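Local atomic coordinates of putative transcriptional regulator (PDB entry 3K4H), a protein that probably regulates transcription as a LacI-family repressor-like protein, binding a glycan of two linked glucose units between the two lobes of its sugar-binding domain. Residues N25-E30 with Y248-E253; Q181-L186 with S212-V217; V62-G67 with G71-L76; Y125-G130 with K158-V163. All blocks are in the same frame, centred on the assembly; numbering follows the deposited sequence.

Contact 1: N25-E30 with Y248-E253. With GLC (alpha-D-glucopyranose), chain C; GLC (alpha-D-glucopyranose), chain B.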
loop_
_atom_site.group_PDB
_atom_site.type_symbol
_atom_site.label_atom_id
_atom_site.label_comp_id
_atom_site.label_asym_id
_atom_site.label_seq_id
_atom_site.Cartn_x
_atom_site.Cartn_y
_atom_site.Cartn_z
ATOM N N ASN A 25 -0.318 5.798 25.823
ATOM C CA ASN A 25 -0.516 4.817 24.787
ATOM C C ASN A 25 0.825 4.283 24.316
ATOM O O ASN A 25 1.656 5.051 23.855
ATOM C CB ASN A 25 -1.306 5.403 23.618
ATOM C CG ASN A 25 -1.635 4.356 22.593
ATOM O OD1 ASN A 25 -0.848 3.441 22.387
ATOM N ND2 ASN A 25 -2.792 4.451 21.975
ATOM N N PRO A 26 1.058 2.963 24.418
ATOM C CA PRO A 26 2.466 2.609 24.112
ATOM C C PRO A 26 2.834 2.773 22.650
ATOM O O PRO A 26 4.014 2.685 22.328
ATOM C CB PRO A 26 2.613 1.161 24.581
ATOM C CG PRO A 26 1.231 0.656 24.761
ATOM C CD PRO A 26 0.275 1.821 24.925
ATOM N N PHE A 27 1.864 3.046 21.772
ATOM C CA PHE A 27 2.237 3.347 20.393
ATOM C C PHE A 27 3.314 4.457 20.287
ATOM O O PHE A 27 4.281 4.353 19.482
ATOM C CB PHE A 27 1.037 3.723 19.531
ATOM C CG PHE A 27 1.408 4.060 18.113
ATOM C CD1 PHE A 27 1.510 3.065 17.152
ATOM C CD2 PHE A 27 1.709 5.364 17.749
ATOM C CE1 PHE A 27 1.900 3.360 15.836
ATOM C CE2 PHE A 27 2.109 5.666 16.432
ATOM C CZ PHE A 27 2.198 4.654 15.480
ATOM N N PHE A 28 3.144 5.511 21.078
ATOM C CA PHE A 28 3.952 6.706 20.916
ATOM C C PHE A 28 5.417 6.654 21.349
ATOM O O PHE A 28 6.280 7.087 20.578
ATOM C CB PHE A 28 3.205 7.930 21.400
ATOM C CG PHE A 28 1.957 8.160 20.629
ATOM C CD1 PHE A 28 0.720 7.740 21.127
ATOM C CD2 PHE A 28 2.009 8.716 19.348
ATOM C CE1 PHE A 28 -0.455 7.913 20.371
ATOM C CE2 PHE A 28 0.846 8.907 18.595
ATOM C CZ PHE A 28 -0.386 8.492 19.103
ATOM N N PRO A 29 5.724 6.106 22.545
ATOM C CA PRO A 29 7.155 6.036 22.884
ATOM C C PRO A 29 7.899 5.163 21.884
ATOM O O PRO A 29 9.096 5.378 21.651
ATOM C CB PRO A 29 7.159 5.385 24.258
ATOM C CG PRO A 29 5.829 5.773 24.824
ATOM C CD PRO A 29 4.867 5.742 23.690
ATOM N N GLU A 30 7.208 4.187 21.290
ATOM C CA GLU A 30 7.858 3.328 20.328
ATOM C C GLU A 30 8.077 4.053 18.988
ATOM O O GLU A 30 9.133 3.891 18.370
ATOM C CB GLU A 30 7.052 2.052 20.147
ATOM C CG GLU A 30 7.713 0.990 19.339
ATOM C CD GLU A 30 8.919 0.375 20.026
ATOM O OE1 GLU A 30 9.318 0.818 21.140
ATOM O OE2 GLU A 30 9.475 -0.568 19.426
ATOM N N TYR A 248 8.153 0.829 15.354
ATOM C CA TYR A 248 9.473 1.417 15.348
ATOM C C TYR A 248 9.837 1.818 13.921
ATOM O O TYR A 248 10.343 2.915 13.674
ATOM C CB TYR A 248 10.473 0.393 15.890
ATOM C CG TYR A 248 11.928 0.769 15.768
ATOM C CD1 TYR A 248 12.593 1.369 16.832
ATOM C CD2 TYR A 248 12.647 0.529 14.591
ATOM C CE1 TYR A 248 13.944 1.711 16.740
ATOM C CE2 TYR A 248 13.990 0.869 14.479
ATOM C CZ TYR A 248 14.628 1.452 15.569
ATOM O OH TYR A 248 15.947 1.819 15.504
ATOM N N GLN A 249 9.594 0.915 12.976
ATOM C CA GLN A 249 10.014 1.143 11.604
ATOM C C GLN A 249 9.154 2.257 10.989
ATOM O O GLN A 249 9.662 3.048 10.182
ATOM C CB GLN A 249 9.974 -0.149 10.792
ATOM C CG GLN A 249 11.149 -0.302 9.832
ATOM C CD GLN A 249 12.556 -0.369 10.511
ATOM O OE1 GLN A 249 12.795 -1.167 11.436
ATOM N NE2 GLN A 249 13.496 0.443 10.003
ATOM N N LEU A 250 7.889 2.359 11.419
ATOM C CA LEU A 250 7.046 3.469 11.018
ATOM C C LEU A 250 7.761 4.755 11.383
ATOM O O LEU A 250 7.814 5.667 10.585
ATOM C CB LEU A 250 5.670 3.429 11.704
ATOM C CG LEU A 250 4.602 2.390 11.328
ATOM C CD1 LEU A 250 3.380 2.599 12.225
ATOM C CD2 LEU A 250 4.190 2.426 9.849
ATOM N N GLY A 251 8.326 4.812 12.588
ATOM C CA GLY A 251 8.959 6.020 13.107
ATOM C C GLY A 251 10.244 6.330 12.379
ATOM O O GLY A 251 10.475 7.462 11.954
ATOM N N TYR A 252 11.057 5.296 12.201
ATOM C CA TYR A 252 12.390 5.434 11.673
ATOM C C TYR A 252 12.255 5.915 10.249
ATOM O O TYR A 252 12.841 6.926 9.849
ATOM C CB TYR A 252 13.033 4.069 11.693
ATOM C CG TYR A 252 14.481 4.028 11.296
ATOM C CD1 TYR A 252 15.477 4.036 12.268
ATOM C CD2 TYR A 252 14.865 3.944 9.957
ATOM C CE1 TYR A 252 16.826 3.974 11.920
ATOM C CE2 TYR A 252 16.213 3.903 9.602
ATOM C CZ TYR A 252 17.179 3.909 10.596
ATOM O OH TYR A 252 18.508 3.835 10.294
ATOM N N GLU A 253 11.443 5.185 9.495
ATOM C CA GLU A 253 11.168 5.526 8.133
ATOM C C GLU A 253 10.485 6.903 7.978
ATOM O O GLU A 253 10.805 7.639 7.047
ATOM C CB GLU A 253 10.397 4.395 7.446
ATOM C CG GLU A 253 10.950 4.106 6.037
ATOM C CD GLU A 253 12.331 3.472 6.054
ATOM O OE1 GLU A 253 12.580 2.613 6.922
ATOM O OE2 GLU A 253 13.174 3.818 5.199
HETATM C C1 GLC C . -2.939 4.064 18.348
HETATM C C2 GLC C . -2.488 5.488 18.066
HETATM C C3 GLC C . -2.684 5.805 16.600
HETATM C C4 GLC C . -1.816 4.817 15.842
HETATM C C5 GLC C . -2.392 3.412 16.029
HETATM C C6 GLC C . -1.486 2.369 15.347
HETATM O O1 GLC C . -4.342 4.029 18.379
HETATM O O2 GLC C . -3.258 6.381 18.833
HETATM O O3 GLC C . -2.343 7.154 16.350
HETATM O O4 GLC C . -1.753 5.121 14.465
HETATM O O5 GLC C . -2.504 3.096 17.404
HETATM O O6 GLC C . -2.199 1.233 14.913
HETATM C C1 GLC B . -0.507 5.550 13.929
HETATM C C2 GLC B . -0.793 6.821 13.158
HETATM C C3 GLC B . -1.763 6.450 12.049
HETATM C C4 GLC B . -1.159 5.364 11.141
HETATM C C5 GLC B . -0.694 4.183 11.960
HETATM C C6 GLC B . 0.043 3.224 11.057
HETATM O O2 GLC B . -1.383 7.756 14.032
HETATM O O3 GLC B . -2.125 7.650 11.402
HETATM O O4 GLC B . -2.123 4.782 10.321
HETATM O O5 GLC B . 0.103 4.599 13.063
HETATM O O6 GLC B . -0.784 2.099 10.931
#
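With chi1 at 179°, Phe27 holds its ring anti to the backbone N and reaches Leu250, whose CG stands anti to its own carbonyl carbon (chi1 -72°). The meeting is at the ring edge: Leu250 CD1 lies near the ring plane, 4.0 Å from Phe27 CE1. One face of the ring is taken by the chain C glucose, whose C4 sits over the centre and 3.8 Å above the plane of the Phe27 ring, a placement consistent with CH-pi stacking. The linked chain B glucose approaches obliquely, its O5 3.2 Å from Phe27 CZ, and its C6 rests 3.6 Å from Leu250 CD1. Ahead of Phe27, Asn25 OD1 accepts the Phe27 N-H at 2.8 Å and 166°, a capping bond, while Asn25 ND2 is bonded to Asp200. Further along helix 27-41, Glu30 bends at chi2 and brings OE2 to 3.8 Å from Tyr248 CB, an ordinary van der Waals approach. The polar ends look elsewhere: Glu30 OE2 pairs with Arg33, and Tyr248 OH bonds to Ser37. Helices 27-41 and 247-264 thus meet beside the sugar cleft of a periplasmic-binding-protein-like fold, with the aromatic platform common in carbohydrate sites.

Contact 2: Q181-L186 with S212-V217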
loop_
_atom_site.group_PDB
_atom_site.type_symbol
_atom_site.label_atom_id
_atom_site.label_comp_id
_atom_site.label_asym_id
_atom_site.label_seq_id
_atom_site.Cartn_x
_atom_site.Cartn_y
_atom_site.Cartn_z
ATOM N N GLN A 181 -16.555 -0.224 28.059
ATOM C CA GLN A 181 -17.879 0.293 27.722
ATOM C C GLN A 181 -18.361 -0.419 26.466
ATOM O O GLN A 181 -19.551 -0.708 26.312
ATOM C CB GLN A 181 -17.860 1.809 27.528
ATOM C CG GLN A 181 -17.314 2.604 28.727
ATOM C CD GLN A 181 -17.090 4.091 28.418
ATOM O OE1 GLN A 181 -15.951 4.542 28.252
ATOM N NE2 GLN A 181 -18.182 4.851 28.334
ATOM N N ALA A 182 -17.413 -0.720 25.581
ATOM C CA ALA A 182 -17.695 -1.497 24.389
ATOM C C ALA A 182 -18.288 -2.860 24.753
ATOM O O ALA A 182 -19.312 -3.273 24.188
ATOM C CB ALA A 182 -16.449 -1.665 23.565
ATOM N N VAL A 183 -17.655 -3.548 25.703
ATOM C CA VAL A 183 -18.135 -4.849 26.128
ATOM C C VAL A 183 -19.509 -4.689 26.734
ATOM O O VAL A 183 -20.381 -5.494 26.492
ATOM C CB VAL A 183 -17.141 -5.547 27.082
ATOM C CG1 VAL A 183 -17.793 -6.658 27.839
ATOM C CG2 VAL A 183 -15.969 -6.106 26.283
ATOM N N GLU A 184 -19.723 -3.627 27.489
ATOM C CA GLU A 184 -21.057 -3.380 28.041
ATOM C C GLU A 184 -22.084 -3.278 26.912
ATOM O O GLU A 184 -23.092 -3.960 26.923
ATOM C CB GLU A 184 -21.071 -2.113 28.893
ATOM C CG GLU A 184 -22.299 -1.988 29.742
ATOM C CD GLU A 184 -22.190 -2.807 30.995
ATOM O OE1 GLU A 184 -21.046 -3.089 31.415
ATOM O OE2 GLU A 184 -23.239 -3.175 31.571
ATOM N N GLU A 185 -21.798 -2.423 25.933
ATOM C CA GLU A 185 -22.656 -2.235 24.787
ATOM C C GLU A 185 -22.871 -3.521 23.997
ATOM O O GLU A 185 -23.999 -3.917 23.727
ATOM C CB GLU A 185 -22.039 -1.188 23.881
ATOM C CG GLU A 185 -22.612 0.188 24.023
ATOM C CD GLU A 185 -22.787 0.859 22.673
ATOM O OE1 GLU A 185 -22.107 0.457 21.706
ATOM O OE2 GLU A 185 -23.612 1.793 22.577
ATOM N N LEU A 186 -21.776 -4.164 23.621
ATOM C CA LEU A 186 -21.837 -5.328 22.756
ATOM C C LEU A 186 -22.477 -6.531 23.431
ATOM O O LEU A 186 -23.444 -7.110 22.924
ATOM C CB LEU A 186 -20.450 -5.675 22.249
ATOM C CG LEU A 186 -19.903 -4.789 21.135
ATOM C CD1 LEU A 186 -18.458 -5.132 20.938
ATOM C CD2 LEU A 186 -20.706 -4.983 19.856
ATOM N N SER A 212 -14.163 -10.707 31.079
ATOM C CA SER A 212 -13.880 -11.614 32.168
ATOM C C SER A 212 -14.589 -11.195 33.428
ATOM O O SER A 212 -14.913 -12.039 34.254
ATOM C CB SER A 212 -12.386 -11.720 32.413
ATOM O OG SER A 212 -11.798 -12.532 31.425
ATOM N N LYS A 213 -14.829 -9.904 33.601
ATOM C CA LYS A 213 -15.589 -9.487 34.766
ATOM C C LYS A 213 -17.023 -10.019 34.627
ATOM O O LYS A 213 -17.677 -10.318 35.610
ATOM C CB LYS A 213 -15.558 -7.970 34.953
ATOM C CG LYS A 213 -15.911 -7.510 36.361
ATOM C CD LYS A 213 -16.167 -5.986 36.409
ATOM C CE LYS A 213 -15.888 -5.371 37.789
ATOM N NZ LYS A 213 -16.410 -6.200 38.940
ATOM N N LYS A 214 -17.491 -10.186 33.397
ATOM C CA LYS A 214 -18.857 -10.667 33.190
ATOM C C LYS A 214 -18.955 -12.197 33.205
ATOM O O LYS A 214 -20.056 -12.757 33.086
ATOM C CB LYS A 214 -19.468 -10.046 31.932
ATOM C CG LYS A 214 -19.569 -8.523 32.060
ATOM C CD LYS A 214 -20.385 -7.881 30.960
ATOM C CE LYS A 214 -20.860 -6.512 31.394
ATOM N NZ LYS A 214 -22.035 -6.130 30.580
ATOM N N GLY A 215 -17.799 -12.849 33.373
ATOM C CA GLY A 215 -17.718 -14.284 33.502
ATOM C C GLY A 215 -17.604 -15.012 32.178
ATOM O O GLY A 215 -17.758 -16.239 32.114
ATOM N N PHE A 216 -17.331 -14.275 31.108
ATOM C CA PHE A 216 -17.024 -14.929 29.836
ATOM C C PHE A 216 -15.593 -15.437 29.830
ATOM O O PHE A 216 -14.760 -15.072 30.667
ATOM C CB PHE A 216 -17.221 -13.986 28.653
ATOM C CG PHE A 216 -18.625 -13.552 28.451
ATOM C CD1 PHE A 216 -19.462 -14.271 27.634
ATOM C CD2 PHE A 216 -19.108 -12.417 29.081
ATOM C CE1 PHE A 216 -20.787 -13.848 27.450
ATOM C CE2 PHE A 216 -20.407 -12.001 28.915
ATOM C CZ PHE A 216 -21.248 -12.695 28.106
ATOM N N VAL A 217 -15.302 -16.287 28.866
ATOM C CA VAL A 217 -13.964 -16.801 28.755
ATOM C C VAL A 217 -13.487 -16.529 27.368
ATOM O O VAL A 217 -14.157 -16.867 26.390
ATOM C CB VAL A 217 -13.860 -18.312 29.123
ATOM C CG1 VAL A 217 -12.530 -18.884 28.708
ATOM C CG2 VAL A 217 -14.016 -18.481 30.618
#
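Lys214, Glu184 and Val183 carry this contact between neighbouring helices of the alpha/beta lobe of a periplasmic-binding-protein-like fold. Helix 176-187 links strands 169-171 and 195-198, and helix 201-213 links 195-198 to 223-227, which makes the two helices successive connections of one sheet. Lys214 comes just after the second helix, where Gly215, at phi 88°, closes a Schellman motif. From there its chain runs extended beyond CG across to the first helix and meets Glu184 at about a right angle. Glu184 starts out heading away from the 212-217 segment, but the bend at chi2 (81°) turns its carboxylate back. The result is a salt bridge between Glu184 OE1 and Lys214 NZ at 3.3 Å; NZ lies over the face of the carboxylate, about as far from OE2 as from OE1, and is not set in its plane against both oxygens. Both residues are exposed, so water probably screens the pair, and the length suits a loose surface ion pair. Val183, by contrast, is buried: its side chain packs on Val207, Ala210 and Leu211 of helix 201-213. Toward the lysine it makes one loose apolar touch, Val183 CG1 to Lys214 CD at 4.2 Å.

Contact 3: V62-G67 with G71-L76. With GLC (alpha-D-glucopyranose), chain B.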
loop_
_atom_site.group_PDB
_atom_site.type_symbol
_atom_site.label_atom_id
_atom_site.label_comp_id
_atom_site.label_asym_id
_atom_site.label_seq_id
_atom_site.Cartn_x
_atom_site.Cartn_y
_atom_site.Cartn_z
ATOM N N VAL A 62 2.404 26.325 15.175
ATOM C CA VAL A 62 2.579 27.660 14.630
ATOM C C VAL A 62 3.836 28.335 15.189
ATOM O O VAL A 62 4.603 28.908 14.437
ATOM C CB VAL A 62 1.272 28.475 14.836
ATOM C CG1 VAL A 62 1.509 29.937 14.804
ATOM C CG2 VAL A 62 0.270 28.084 13.764
ATOM N N LYS A 63 4.070 28.227 16.497
ATOM C CA LYS A 63 5.279 28.807 17.093
ATOM C C LYS A 63 6.538 28.089 16.577
ATOM O O LYS A 63 7.562 28.715 16.320
ATOM C CB LYS A 63 5.212 28.809 18.631
ATOM C CG LYS A 63 3.902 29.383 19.224
ATOM C CD LYS A 63 4.039 29.982 20.656
ATOM C CE LYS A 63 5.154 29.314 21.509
ATOM N NZ LYS A 63 5.755 30.270 22.527
HETATM N N MSE A 64 6.435 26.774 16.420
HETATM C CA MSE A 64 7.461 25.971 15.782
HETATM C C MSE A 64 7.890 26.560 14.452
HETATM O O MSE A 64 9.079 26.769 14.213
HETATM C CB MSE A 64 6.961 24.551 15.534
HETATM C CG MSE A 64 6.864 23.677 16.757
HETATM SE SE MSE A 64 6.465 21.814 16.309
HETATM C CE MSE A 64 7.888 21.521 15.058
ATOM N N VAL A 65 6.918 26.809 13.583
ATOM C CA VAL A 65 7.201 27.308 12.247
ATOM C C VAL A 65 7.662 28.752 12.342
ATOM O O VAL A 65 8.591 29.155 11.646
ATOM C CB VAL A 65 5.967 27.197 11.300
ATOM C CG1 VAL A 65 6.296 27.729 9.909
ATOM C CG2 VAL A 65 5.497 25.774 11.209
ATOM N N GLN A 66 7.034 29.517 13.230
ATOM C CA GLN A 66 7.367 30.936 13.367
ATOM C C GLN A 66 8.771 31.201 13.904
ATOM O O GLN A 66 9.386 32.211 13.587
ATOM C CB GLN A 66 6.281 31.683 14.143
ATOM C CG GLN A 66 5.158 32.037 13.191
ATOM C CD GLN A 66 3.793 32.339 13.815
ATOM O OE1 GLN A 66 3.604 32.338 15.041
ATOM N NE2 GLN A 66 2.819 32.602 12.935
ATOM N N GLY A 67 9.282 30.250 14.674
ATOM C CA GLY A 67 10.572 30.379 15.332
ATOM C C GLY A 67 11.780 30.189 14.451
ATOM O O GLY A 67 12.880 30.471 14.887
ATOM N N GLY A 71 13.345 22.565 11.395
ATOM C CA GLY A 71 13.578 22.304 9.996
ATOM C C GLY A 71 12.461 21.505 9.353
ATOM O O GLY A 71 12.220 21.631 8.145
ATOM N N GLY A 72 11.767 20.685 10.135
ATOM C CA GLY A 72 10.750 19.808 9.563
ATOM C C GLY A 72 9.850 19.285 10.652
ATOM O O GLY A 72 10.192 19.400 11.833
ATOM N N ILE A 73 8.697 18.718 10.278
ATOM C CA ILE A 73 7.721 18.267 11.276
ATOM C C ILE A 73 7.194 16.906 10.891
ATOM O O ILE A 73 6.875 16.686 9.717
ATOM C CB ILE A 73 6.538 19.237 11.360
ATOM C CG1 ILE A 73 6.961 20.562 12.006
ATOM C CG2 ILE A 73 5.394 18.624 12.105
ATOM C CD1 ILE A 73 5.858 21.617 12.088
ATOM N N ILE A 74 7.116 15.984 11.854
ATOM C CA ILE A 74 6.471 14.692 11.621
ATOM C C ILE A 74 5.149 14.736 12.307
ATOM O O ILE A 74 5.093 15.038 13.476
ATOM C CB ILE A 74 7.250 13.548 12.261
ATOM C CG1 ILE A 74 8.688 13.543 11.799
ATOM C CG2 ILE A 74 6.647 12.210 11.901
ATOM C CD1 ILE A 74 9.513 12.413 12.369
ATOM N N LEU A 75 4.071 14.447 11.601
ATOM C CA LEU A 75 2.767 14.322 12.262
ATOM C C LEU A 75 2.565 12.861 12.638
ATOM O O LEU A 75 2.600 11.978 11.761
ATOM C CB LEU A 75 1.659 14.787 11.327
ATOM C CG LEU A 75 1.371 16.282 11.260
ATOM C CD1 LEU A 75 0.574 16.609 10.048
ATOM C CD2 LEU A 75 0.559 16.676 12.474
ATOM N N LEU A 76 2.386 12.590 13.927
ATOM C CA LEU A 76 2.303 11.199 14.400
ATOM C C LEU A 76 0.916 10.609 14.247
ATOM O O LEU A 76 0.600 9.557 14.809
ATOM C CB LEU A 76 2.752 11.077 15.846
ATOM C CG LEU A 76 4.251 11.074 16.083
ATOM C CD1 LEU A 76 4.880 10.539 14.852
ATOM C CD2 LEU A 76 4.783 12.470 16.344
HETATM C C1 GLC B . -0.507 5.550 13.929
HETATM C C2 GLC B . -0.793 6.821 13.158
HETATM C C3 GLC B . -1.763 6.450 12.049
HETATM C C4 GLC B . -1.159 5.364 11.141
HETATM C C5 GLC B . -0.694 4.183 11.960
HETATM C C6 GLC B . 0.043 3.224 11.057
HETATM O O2 GLC B . -1.383 7.756 14.032
HETATM O O3 GLC B . -2.125 7.650 11.402
HETATM O O4 GLC B . -2.123 4.782 10.321
HETATM O O5 GLC B . 0.103 4.599 13.063
HETATM O O6 GLC B . -0.784 2.099 10.931
#
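A beta-alpha-beta crossover of the sugar-binding fold is completed here: helix 54-66 follows strand 45-48, passes strand 10-14 and leads through a short turn into strand 72-75 of the parallel sheet. The segments of helix and strand run nearly antiparallel, at 159° between their N-to-C directions, with axes 10.1 Å apart at closest approach, a spacing that side chains from both sides must bridge. Met64, present as selenomethionine, and Ile73 do so by reaching toward each other tip to tip. The Met64 chain is bent at its last torsion (chi3 54°), which swings CE onto the isoleucine branch formed by CG1 and CD1. CE is 3.6 Å from Ile73 CD1 and nearer still to Ile73 CG1, although at 2.8 Å resolution so short a separation says little about how tight the fit is. Val65 joins from the next position on the helix, its CG2 4.3 Å from Ile73 CD1. Backbone bonds to Pro94 and Val96 tie Ile73 into the sheet beside strand 95-98; its side chain packs on Leu88 of helix 83-90 as well as on helix 54-66, which sets the patch between sheet and helices. Just past the strand the chemistry changes. Leu76 O accepts a hydrogen bond from O2 of the chain B glucose at 2.8 Å, while the leucine side chain packs on Phe28, Val31 and Ile35 of helix 27-41. A buried strand delivering a backbone carbonyl to ligand at its C-terminal end is the familiar arrangement of Rossmann-like alpha/beta binding sites.

Contact 4: Y125-G130 with K158-V163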
loop_
_atom_site.group_PDB
_atom_site.type_symbol
_atom_site.label_atom_id
_atom_site.label_comp_id
_atom_site.label_asym_id
_atom_site.label_seq_id
_atom_site.Cartn_x
_atom_site.Cartn_y
_atom_site.Cartn_z
ATOM N N TYR A 125 -9.348 -14.151 8.560
ATOM C CA TYR A 125 -8.921 -15.081 9.602
ATOM C C TYR A 125 -10.073 -15.550 10.497
ATOM O O TYR A 125 -10.287 -16.766 10.644
ATOM C CB TYR A 125 -7.757 -14.504 10.409
ATOM C CG TYR A 125 -7.399 -15.298 11.638
ATOM C CD1 TYR A 125 -7.168 -16.678 11.577
ATOM C CD2 TYR A 125 -7.287 -14.668 12.878
ATOM C CE1 TYR A 125 -6.848 -17.404 12.728
ATOM C CE2 TYR A 125 -6.972 -15.383 14.015
ATOM C CZ TYR A 125 -6.754 -16.735 13.934
ATOM O OH TYR A 125 -6.435 -17.397 15.080
ATOM N N LEU A 126 -10.832 -14.601 11.053
ATOM C CA LEU A 126 -11.999 -14.920 11.864
ATOM C C LEU A 126 -13.114 -15.616 11.067
ATOM O O LEU A 126 -13.810 -16.514 11.580
ATOM C CB LEU A 126 -12.543 -13.664 12.537
ATOM C CG LEU A 126 -11.650 -12.886 13.519
ATOM C CD1 LEU A 126 -12.261 -11.573 13.846
ATOM C CD2 LEU A 126 -11.433 -13.656 14.777
ATOM N N ILE A 127 -13.296 -15.205 9.817
ATOM C CA ILE A 127 -14.373 -15.764 9.002
ATOM C C ILE A 127 -14.024 -17.207 8.672
ATOM O O ILE A 127 -14.879 -18.074 8.690
ATOM C CB ILE A 127 -14.641 -14.916 7.718
ATOM C CG1 ILE A 127 -15.286 -13.573 8.076
ATOM C CG2 ILE A 127 -15.526 -15.681 6.711
ATOM C CD1 ILE A 127 -15.231 -12.566 6.935
ATOM N N SER A 128 -12.751 -17.467 8.409
ATOM C CA SER A 128 -12.312 -18.835 8.164
ATOM C C SER A 128 -12.494 -19.668 9.432
ATOM O O SER A 128 -12.572 -20.878 9.343
ATOM C CB SER A 128 -10.856 -18.890 7.693
ATOM O OG SER A 128 -9.945 -18.754 8.787
ATOM N N LEU A 129 -12.554 -19.012 10.598
ATOM C CA LEU A 129 -12.813 -19.699 11.875
ATOM C C LEU A 129 -14.287 -20.011 12.113
ATOM O O LEU A 129 -14.626 -20.609 13.134
ATOM C CB LEU A 129 -12.307 -18.876 13.057
ATOM C CG LEU A 129 -10.809 -18.856 13.369
ATOM C CD1 LEU A 129 -10.539 -17.891 14.526
ATOM C CD2 LEU A 129 -10.271 -20.274 13.659
ATOM N N GLY A 130 -15.156 -19.586 11.192
ATOM C CA GLY A 130 -16.589 -19.786 11.334
ATOM C C GLY A 130 -17.383 -18.723 12.078
ATOM O O GLY A 130 -18.578 -18.903 12.320
ATOM N N LYS A 158 -18.745 -8.246 3.665
ATOM C CA LYS A 158 -19.652 -8.200 2.497
ATOM C C LYS A 158 -19.239 -9.161 1.407
ATOM O O LYS A 158 -20.057 -9.597 0.639
ATOM C CB LYS A 158 -19.777 -6.795 1.901
ATOM C CG LYS A 158 -20.339 -5.749 2.855
ATOM C CD LYS A 158 -20.573 -4.437 2.126
ATOM C CE LYS A 158 -20.595 -3.243 3.079
ATOM N NZ LYS A 158 -20.340 -1.981 2.312
ATOM N N LEU A 159 -17.964 -9.489 1.338
ATOM C CA LEU A 159 -17.496 -10.404 0.316
ATOM C C LEU A 159 -17.802 -11.857 0.641
ATOM O O LEU A 159 -17.885 -12.680 -0.252
ATOM C CB LEU A 159 -16.002 -10.181 0.001
ATOM C CG LEU A 159 -15.727 -8.909 -0.832
ATOM C CD1 LEU A 159 -14.304 -8.412 -0.684
ATOM C CD2 LEU A 159 -16.094 -9.082 -2.313
ATOM N N ALA A 160 -17.977 -12.170 1.916
ATOM C CA ALA A 160 -18.327 -13.528 2.311
ATOM C C ALA A 160 -19.806 -13.588 2.629
ATOM O O ALA A 160 -20.270 -14.562 3.222
ATOM C CB ALA A 160 -17.515 -13.963 3.506
ATOM N N ASP A 161 -20.529 -12.534 2.233
ATOM C CA ASP A 161 -21.975 -12.390 2.465
ATOM C C ASP A 161 -22.368 -12.454 3.932
ATOM O O ASP A 161 -23.272 -13.189 4.308
ATOM C CB ASP A 161 -22.783 -13.411 1.667
ATOM C CG ASP A 161 -23.444 -12.802 0.460
ATOM O OD1 ASP A 161 -24.684 -12.605 0.499
ATOM O OD2 ASP A 161 -22.717 -12.502 -0.516
ATOM N N ILE A 162 -21.689 -11.672 4.752
ATOM C CA ILE A 162 -21.954 -11.655 6.163
ATOM C C ILE A 162 -22.338 -10.234 6.511
ATOM O O ILE A 162 -21.676 -9.288 6.100
ATOM C CB ILE A 162 -20.724 -12.114 6.954
ATOM C CG1 ILE A 162 -20.447 -13.592 6.676
ATOM C CG2 ILE A 162 -20.944 -11.914 8.419
ATOM C CD1 ILE A 162 -19.089 -14.085 7.122
ATOM N N VAL A 163 -23.426 -10.093 7.255
ATOM C CA VAL A 163 -24.003 -8.792 7.553
ATOM C C VAL A 163 -23.168 -8.128 8.633
ATOM O O VAL A 163 -22.534 -8.810 9.428
ATOM C CB VAL A 163 -25.468 -8.929 8.040
ATOM C CG1 VAL A 163 -26.296 -7.722 7.613
ATOM C CG2 VAL A 163 -26.094 -10.227 7.518
#
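The carbonyl oxygen of Tyr125 receives two bonds from the end of its own helix. Ser128 OG donates to Tyr125 O at 2.7 Å, coming in at a C=O...donor angle of 127° and tilted 27° from the carbonyl plane; the N-H of Leu129 adds a weak bond to the same oxygen. The serine hydroxyl thus folds back on the preceding turn of helix 115-128, just before Gly130, at positive phi, closes the helix with a Schellman motif. Between these residues Ile127 directs its side chain at the 158-163 segment. Its CG1 stands anti to the carbonyl carbon (chi1 -70°) and CG2 anti to the backbone N, an arrangement that presents both branches to the partner. Ile162 comes to meet it tip to tip: Ile162 CD1 is 3.9 Å from Ile127 CG2 and 4.0 Å from Ile127 CG1, at the fork of the two branches. Ala160 adds its methyl, with CB 4.1 Å from Ile127 CG2. The turn that brings these two groups to the same side follows helix 144-159 and is a second Schellman motif, with Asp161 as its C-prime residue at positive phi. Ile127 also packs on Ile134. The contact joins the C-terminal ends of helices 115-128 and 144-159, which precede and follow strand 134-138 in the chain. Nearby, Leu159 touches Leu159 of the second subunit. Across the segments the contact is wholly apolar, made by methyl and methylene groups at ordinary van der Waals separations. Its stability should therefore come from dispersion and partial exclusion of water, while the polar bonds shape each helix end locally.

Contacts 1 and 3 share the ligand. Both touch the chain B glucose, and they meet directly where Phe28 CE2 lies 3.8 Å from Leu76 O, although their centres are 19 Å apart. Contacts 2 and 4 lie in the other lobe, 23 Å apart between centres and about 11 Å between nearest atoms, both away from contact 1: their centres stand 30 and 31 Å from its centre. Contact 3 is across the chain's centre from both, at 42 Å from contact 2 and 44 Å from contact 4. Along the sequence, contacts 2, 3 and 4 are all nested inside the loop that contact 1 closes, so contact 1 brings distant parts of the chain together beside the glycan.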